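Local coordinates for uncharacterized protein VP1736 (PDB 3LXQ) that is of unknown function but carries a sulfatase-family domain of the alkaline phosphatase superfamily and probably shares the alpha/beta fold of that group, at residues 188-191 and 192-196; 148-152 and 153-157; 435-438 and 439-442. One frame throughout, in Å; residues are numbered along the deposited sequence.

Interaction 1: 188-191 and 192-196; sequences NMKT and FFFGN
M189 and F193 meet one helical turn apart. F193 N gives its hydrogen to M189 O over 2.7 Å, nearly in line with the carbonyl bond. Three more i to i+4 bonds run alongside: F192 N to N188 O at 3.1 Å, F194 N to K190 O at 2.9 Å and G195 N to T191 O at 3.0 Å. Each acceptor thus has one backbone donor in the next turn.

The F193 ring leans back along the helix. Its CG lies anti to the carbonyl carbon (chi1 -71°), which brings CE2 within 3.8 Å of M189 CB. The ring also meets F178 edge to face and packs near F198, while the selenomethionine M189 reaches I137, F178 and Y180.

N196 closes the C-terminal end. Its N bonds to F193 O at 3.1 Å. Its ND2 reaches F192 O at 2.9 Å, in the carbonyl plane and on a lone pair. The same amide nitrogen also bonds S158 O, and OD1 accepts from F162 N. N196 CG lies on one face of the F192 ring, toward its rim. With chi1 at -180°, that ring extends from the helix to touch V153.

The K190 amine makes a salt bridge with E203. The helix is the crossover of the beta-alpha-beta unit between strands 175-180 and 200-202. The buried N196 amide is bonded through both its nitrogen and its oxygen, so its rotation is probably fixed, and its polar bonds join the helix end to the preceding loop beside an aromatic face.

Interaction 2: 148-152 and 153-157; sequences PSRAV and VKLSK
V152 O has two donors: L155 N, by a weak bond of 3.3 Å, and the hydroxyl of S158. S158 OG lies within bonding reach of both V152 O and L155 O, and can share its one hydrogen between them or alternate. A stronger bond runs from K154 N to A151 O at 3.0 Å, with the donor lying above the carbonyl plane. It closes a type I beta turn from A151 to K154.

R150 folds back over this turn. Its chain bends at chi3 (-49°), which swings the guanidinium round to K154. NH2 gives a hydrogen to K154 O over 3.2 Å. The bond is nearly straight at the hydrogen, with an angle of 168°. The oxygen lies near the plane of the guanidinium, at its edge, but the nitrogen stands 47° out of the carbonyl plane and so misses the lone pairs.

L155 takes one face of the same group. Its CD2 sits 3.6 Å from R150 NH2, offset toward the rim. The other methyl, CD1, comes within 3.3 Å of R150 O. The two methyls of L155 thus touch both the backbone carbonyl and the guanidinium of R150. K154 sends its extended chain away to a salt bridge with D187, and NZ stays well apart from the guanidinium.

Residues 148-157 lie in the loop between helices 133-141 and 165-171. A151 and V153 pack on V134 of the first helix, and V152 N bonds E138 there. P148 lies against helix 41-45, while L155 and S156 touch Y439 on helix 422-441.

Interaction 3: 435-438 and 439-442; sequences ASKA and YQNN
The backbone makes helical bonds from Y439 N to A435 O at 2.9 Å and from Q440 N to S436 O at 3.3 Å, and further on N442 has positive phi (64°). K437 O is gripped by two donors from one residue. N441 N reaches it over 3.0 Å at a bent angle, while N441 ND2 comes in at 2.8 Å and almost dead straight. The oxygen lies in the plane of the N441 amide. With CG anti to the carbonyl carbon (chi1 -63°), the N441 side chain curls back toward its own helix and places ND2 beside that carbonyl. The ND2 bond alone probably holds the amide's rotation.

The positive phi and the bonds back into the last turn make a Schellman motif at the C-terminal end of helix 422-441. The backbone link from N442 N to Y439 O is weak, at 3.4 Å. The N441 amide adds a side-chain bond to the same last turn.

Q440 lies back along the helix, its CG 3.2 Å from S436 O. Its amide passes near both S436 and K437, but OG of S436 and NE2 of Q440 stay 3.7 Å apart. Their polar ends look to the N-terminal part of the chain. S436 OG bonds A41 N, K437 NZ makes a salt bridge to E42, and Q440 NE2 has a weak bond to S40. Y439 leaves the helix on another side. Its ring makes a cation-pi contact with K157, and its hydroxyl bonds K157 N.

Overall arrangement
All three contacts are local and partly buried. Interaction 1 spans a whole short helix; interaction 3 is the last turns of a long one. Interaction 2 is a loop that lies between them in space, though it comes first along the chain. In interaction 1 M189, F192 and F193 are buried, while T191 and F194 are exposed. In interaction 2 A151 to V153 are buried and R150 is exposed. In interaction 3, farthest from the chain centre, only A435 and A438 are buried. Interaction 2 touches both others: F192 packs on V152 and V153, and Y439 sits against L155 to K157. Each helix end uses an asparagine amide, while the loop uses a guanidinium and a serine hydroxyl.

Interaction 1: 188-191 and 192-196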
loop_
_atom_site.group_PDB
_atom_site.type_symbol
_atom_site.label_atom_id
_atom_site.label_comp_id
_atom_site.label_asym_id
_atom_site.label_seq_id
_atom_site.Cartn_x
_atom_site.Cartn_y
_atom_site.Cartn_z
ATOM N N ASN A 188 8.768 -9.326 11.619
ATOM C CA ASN A 188 7.932 -8.987 12.780
ATOM C C ASN A 188 6.418 -8.872 12.467
ATOM O O ASN A 188 5.645 -8.334 13.264
ATOM C CB ASN A 188 8.465 -7.690 13.421
ATOM C CG ASN A 188 7.987 -7.494 14.841
ATOM O OD1 ASN A 188 7.587 -6.394 15.220
ATOM N ND2 ASN A 188 8.008 -8.565 15.631
HETATM N N MSE A 189 5.997 -9.387 11.314
HETATM C CA MSE A 189 4.614 -9.209 10.861
HETATM C C MSE A 189 3.590 -9.822 11.814
HETATM O O MSE A 189 2.679 -9.126 12.270
HETATM C CB MSE A 189 4.426 -9.746 9.447
HETATM C CG MSE A 189 5.223 -8.978 8.412
HETATM SE SE MSE A 189 5.028 -9.718 6.625
HETATM C CE MSE A 189 5.545 -11.579 7.007
ATOM N N LYS A 190 3.760 -11.104 12.139
ATOM C CA LYS A 190 2.801 -11.820 12.983
ATOM C C LYS A 190 2.522 -11.087 14.289
ATOM O O LYS A 190 1.378 -10.984 14.712
ATOM C CB LYS A 190 3.286 -13.242 13.296
ATOM C CG LYS A 190 2.186 -14.140 13.836
ATOM C CD LYS A 190 2.686 -15.095 14.876
ATOM C CE LYS A 190 2.429 -16.522 14.447
ATOM N NZ LYS A 190 3.364 -16.889 13.339
ATOM N N THR A 191 3.584 -10.601 14.925
ATOM C CA THR A 191 3.488 -9.894 16.196
ATOM C C THR A 191 2.761 -8.564 16.032
ATOM O O THR A 191 1.866 -8.239 16.805
ATOM C CB THR A 191 4.891 -9.697 16.836
ATOM O OG1 THR A 191 5.470 -10.983 17.094
ATOM C CG2 THR A 191 4.809 -8.924 18.154
ATOM N N PHE A 192 3.133 -7.800 15.013
ATOM C CA PHE A 192 2.418 -6.565 14.722
ATOM C C PHE A 192 0.953 -6.807 14.362
ATOM O O PHE A 192 0.091 -6.025 14.754
ATOM C CB PHE A 192 3.096 -5.793 13.599
ATOM C CG PHE A 192 2.405 -4.499 13.247
ATOM C CD1 PHE A 192 2.572 -3.366 14.037
ATOM C CD2 PHE A 192 1.606 -4.408 12.109
ATOM C CE1 PHE A 192 1.964 -2.160 13.696
ATOM C CE2 PHE A 192 1.001 -3.196 11.763
ATOM C CZ PHE A 192 1.174 -2.074 12.563
ATOM N N PHE A 193 0.677 -7.861 13.598
ATOM C CA PHE A 193 -0.684 -8.087 13.125
ATOM C C PHE A 193 -1.560 -8.565 14.283
ATOM O O PHE A 193 -2.656 -8.045 14.476
ATOM C CB PHE A 193 -0.730 -9.075 11.948
ATOM C CG PHE A 193 -0.174 -8.533 10.641
ATOM C CD1 PHE A 193 -0.205 -7.172 10.340
ATOM C CD2 PHE A 193 0.327 -9.410 9.688
ATOM C CE1 PHE A 193 0.290 -6.690 9.119
ATOM C CE2 PHE A 193 0.814 -8.943 8.479
ATOM C CZ PHE A 193 0.790 -7.574 8.192
ATOM N N PHE A 194 -1.052 -9.524 15.061
ATOM C CA PHE A 194 -1.747 -10.064 16.246
ATOM C C PHE A 194 -1.985 -9.027 17.336
ATOM O O PHE A 194 -3.025 -9.044 17.996
ATOM C CB PHE A 194 -0.979 -11.260 16.845
ATOM C CG PHE A 194 -1.501 -12.608 16.424
ATOM C CD1 PHE A 194 -2.527 -12.726 15.487
ATOM C CD2 PHE A 194 -0.938 -13.769 16.952
ATOM C CE1 PHE A 194 -3.005 -13.975 15.095
ATOM C CE2 PHE A 194 -1.403 -15.037 16.570
ATOM C CZ PHE A 194 -2.442 -15.142 15.639
ATOM N N GLY A 195 -1.012 -8.143 17.536
ATOM C CA GLY A 195 -1.150 -7.053 18.496
ATOM C C GLY A 195 -2.093 -5.946 18.034
ATOM O O GLY A 195 -2.519 -5.112 18.844
ATOM N N ASN A 196 -2.445 -5.942 16.746
ATOM C CA ASN A 196 -3.218 -4.839 16.181
ATOM C C ASN A 196 -4.440 -5.218 15.320
ATOM O O ASN A 196 -4.608 -4.701 14.213
ATOM C CB ASN A 196 -2.293 -3.888 15.402
ATOM C CG ASN A 196 -1.314 -3.151 16.300
ATOM O OD1 ASN A 196 -1.701 -2.297 17.088
ATOM N ND2 ASN A 196 -0.029 -3.470 16.163
#

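Interaction 2: 148-152 and 153-157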
loop_
_atom_site.group_PDB
_atom_site.type_symbol
_atom_site.label_atom_id
_atom_site.label_comp_id
_atom_site.label_asym_id
_atom_site.label_seq_id
_atom_site.Cartn_x
_atom_site.Cartn_y
_atom_site.Cartn_z
ATOM N N PRO A 148 12.130 8.688 8.521
ATOM C CA PRO A 148 13.488 8.167 8.293
ATOM C C PRO A 148 13.737 6.892 9.079
ATOM O O PRO A 148 14.758 6.245 8.879
ATOM C CB PRO A 148 14.390 9.279 8.842
ATOM C CG PRO A 148 13.557 10.473 8.841
ATOM C CD PRO A 148 12.169 10.022 9.130
ATOM N N SER A 149 12.817 6.556 9.982
ATOM C CA SER A 149 12.918 5.341 10.773
ATOM C C SER A 149 12.272 4.188 10.038
ATOM O O SER A 149 11.730 4.353 8.930
ATOM C CB SER A 149 12.225 5.516 12.132
ATOM O OG SER A 149 12.954 6.398 12.954
ATOM N N ARG A 150 12.307 3.020 10.671
ATOM C CA ARG A 150 11.659 1.834 10.130
ATOM C C ARG A 150 10.147 2.006 10.220
ATOM O O ARG A 150 9.644 2.721 11.084
ATOM C CB ARG A 150 12.116 0.586 10.889
ATOM C CG ARG A 150 13.637 0.440 10.977
ATOM C CD ARG A 150 14.095 -0.805 11.746
ATOM N NE ARG A 150 13.442 -0.985 13.047
ATOM C CZ ARG A 150 13.844 -0.442 14.199
ATOM N NH1 ARG A 150 14.905 0.356 14.235
ATOM N NH2 ARG A 150 13.172 -0.693 15.326
ATOM N N ALA A 151 9.420 1.366 9.307
ATOM C CA ALA A 151 7.960 1.263 9.441
ATOM C C ALA A 151 7.539 0.768 10.838
ATOM O O ALA A 151 8.277 0.026 11.496
ATOM C CB ALA A 151 7.423 0.339 8.379
ATOM N N VAL A 152 6.337 1.163 11.261
ATOM C CA VAL A 152 5.805 0.839 12.586
ATOM C C VAL A 152 5.573 -0.658 12.809
ATOM O O VAL A 152 5.317 -1.081 13.936
ATOM C CB VAL A 152 4.476 1.599 12.911
ATOM C CG1 VAL A 152 4.613 3.095 12.673
ATOM C CG2 VAL A 152 3.297 1.001 12.154
ATOM N N VAL A 153 5.665 -1.457 11.747
ATOM C CA VAL A 153 5.592 -2.922 11.900
ATOM C C VAL A 153 6.733 -3.392 12.802
ATOM O O VAL A 153 6.602 -4.396 13.519
ATOM C CB VAL A 153 5.666 -3.658 10.542
ATOM C CG1 VAL A 153 5.576 -5.181 10.734
ATOM C CG2 VAL A 153 4.578 -3.154 9.590
ATOM N N LYS A 154 7.832 -2.639 12.782
ATOM C CA LYS A 154 9.042 -2.990 13.525
ATOM C C LYS A 154 9.350 -2.059 14.701
ATOM O O LYS A 154 10.381 -2.211 15.354
ATOM C CB LYS A 154 10.254 -3.054 12.579
ATOM C CG LYS A 154 10.212 -4.223 11.624
ATOM C CD LYS A 154 11.424 -4.272 10.723
ATOM C CE LYS A 154 11.501 -5.626 10.045
ATOM N NZ LYS A 154 12.573 -5.671 9.014
ATOM N N LEU A 155 8.472 -1.100 14.983
ATOM C CA LEU A 155 8.750 -0.182 16.087
ATOM C C LEU A 155 8.046 -0.656 17.355
ATOM O O LEU A 155 6.967 -1.229 17.282
ATOM C CB LEU A 155 8.393 1.257 15.712
ATOM C CG LEU A 155 9.198 1.849 14.549
ATOM C CD1 LEU A 155 8.729 3.256 14.250
ATOM C CD2 LEU A 155 10.708 1.850 14.829
ATOM N N SER A 156 8.673 -0.435 18.505
ATOM C CA SER A 156 8.207 -1.016 19.764
ATOM C C SER A 156 6.895 -0.422 20.303
ATOM O O SER A 156 6.060 -1.151 20.860
ATOM C CB SER A 156 9.312 -0.962 20.825
ATOM O OG SER A 156 9.701 0.375 21.082
ATOM N N LYS A 157 6.707 0.886 20.128
ATOM C CA LYS A 157 5.482 1.554 20.589
ATOM C C LYS A 157 4.237 1.192 19.770
ATOM O O LYS A 157 3.117 1.286 20.270
ATOM C CB LYS A 157 5.670 3.073 20.635
ATOM C CG LYS A 157 6.664 3.537 21.702
ATOM C CD LYS A 157 6.942 5.034 21.616
ATOM C CE LYS A 157 5.894 5.858 22.350
ATOM N NZ LYS A 157 6.163 7.313 22.167
#

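Interaction 3: 435-438 and 439-442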
loop_
_atom_site.group_PDB
_atom_site.type_symbol
_atom_site.label_atom_id
_atom_site.label_comp_id
_atom_site.label_asym_id
_atom_site.label_seq_id
_atom_site.Cartn_x
_atom_site.Cartn_y
_atom_site.Cartn_z
ATOM N N ALA A 435 4.884 11.668 10.684
ATOM C CA ALA A 435 4.928 10.305 11.202
ATOM C C ALA A 435 5.895 10.180 12.372
ATOM O O ALA A 435 5.568 9.549 13.387
ATOM C CB ALA A 435 5.279 9.317 10.117
ATOM N N SER A 436 7.065 10.798 12.233
ATOM C CA SER A 436 8.076 10.818 13.287
ATOM C C SER A 436 7.531 11.433 14.590
ATOM O O SER A 436 7.739 10.890 15.672
ATOM C CB SER A 436 9.313 11.556 12.798
ATOM O OG SER A 436 10.309 11.607 13.794
ATOM N N LYS A 437 6.789 12.533 14.475
ATOM C CA LYS A 437 6.202 13.170 15.649
ATOM C C LYS A 437 4.977 12.421 16.180
ATOM O O LYS A 437 4.767 12.348 17.397
ATOM C CB LYS A 437 5.878 14.641 15.363
ATOM C CG LYS A 437 7.084 15.578 15.424
ATOM C CD LYS A 437 7.213 16.186 16.824
ATOM C CE LYS A 437 8.439 17.075 16.960
ATOM N NZ LYS A 437 9.672 16.315 17.351
ATOM N N ALA A 438 4.164 11.875 15.277
ATOM C CA ALA A 438 2.935 11.168 15.671
ATOM C C ALA A 438 3.277 9.905 16.445
ATOM O O ALA A 438 2.579 9.536 17.404
ATOM C CB ALA A 438 2.080 10.830 14.445
ATOM N N TYR A 439 4.358 9.256 16.008
ATOM C CA TYR A 439 4.895 8.078 16.675
ATOM C C TYR A 439 5.374 8.422 18.085
ATOM O O TYR A 439 4.943 7.798 19.054
ATOM C CB TYR A 439 6.024 7.439 15.849
ATOM C CG TYR A 439 6.659 6.258 16.547
ATOM C CD1 TYR A 439 7.899 6.370 17.169
ATOM C CD2 TYR A 439 5.994 5.035 16.621
ATOM C CE1 TYR A 439 8.467 5.288 17.834
ATOM C CE2 TYR A 439 6.547 3.955 17.285
ATOM C CZ TYR A 439 7.782 4.085 17.882
ATOM O OH TYR A 439 8.326 3.005 18.533
ATOM N N GLN A 440 6.253 9.420 18.188
ATOM C CA GLN A 440 6.738 9.921 19.478
ATOM C C GLN A 440 5.629 10.253 20.469
ATOM O O GLN A 440 5.772 10.000 21.663
ATOM C CB GLN A 440 7.580 11.184 19.292
ATOM C CG GLN A 440 8.915 10.967 18.630
ATOM C CD GLN A 440 9.724 12.253 18.532
ATOM O OE1 GLN A 440 9.729 13.079 19.456
ATOM N NE2 GLN A 440 10.419 12.428 17.409
ATOM N N ASN A 441 4.531 10.824 19.972
ATOM C CA ASN A 441 3.505 11.374 20.853
ATOM C C ASN A 441 2.216 10.568 20.951
ATOM O O ASN A 441 1.276 10.980 21.638
ATOM C CB ASN A 441 3.222 12.833 20.501
ATOM C CG ASN A 441 4.438 13.720 20.698
ATOM O OD1 ASN A 441 4.604 14.332 21.744
ATOM N ND2 ASN A 441 5.308 13.768 19.698
ATOM N N ASN A 442 2.193 9.411 20.292
ATOM C CA ASN A 442 1.045 8.494 20.322
ATOM C C ASN A 442 -0.195 9.101 19.688
ATOM O O ASN A 442 -1.310 8.980 20.211
ATOM C CB ASN A 442 0.749 8.017 21.749
ATOM C CG ASN A 442 1.986 7.515 22.452
ATOM O OD1 ASN A 442 2.523 8.188 23.331
ATOM N ND2 ASN A 442 2.470 6.344 22.042
#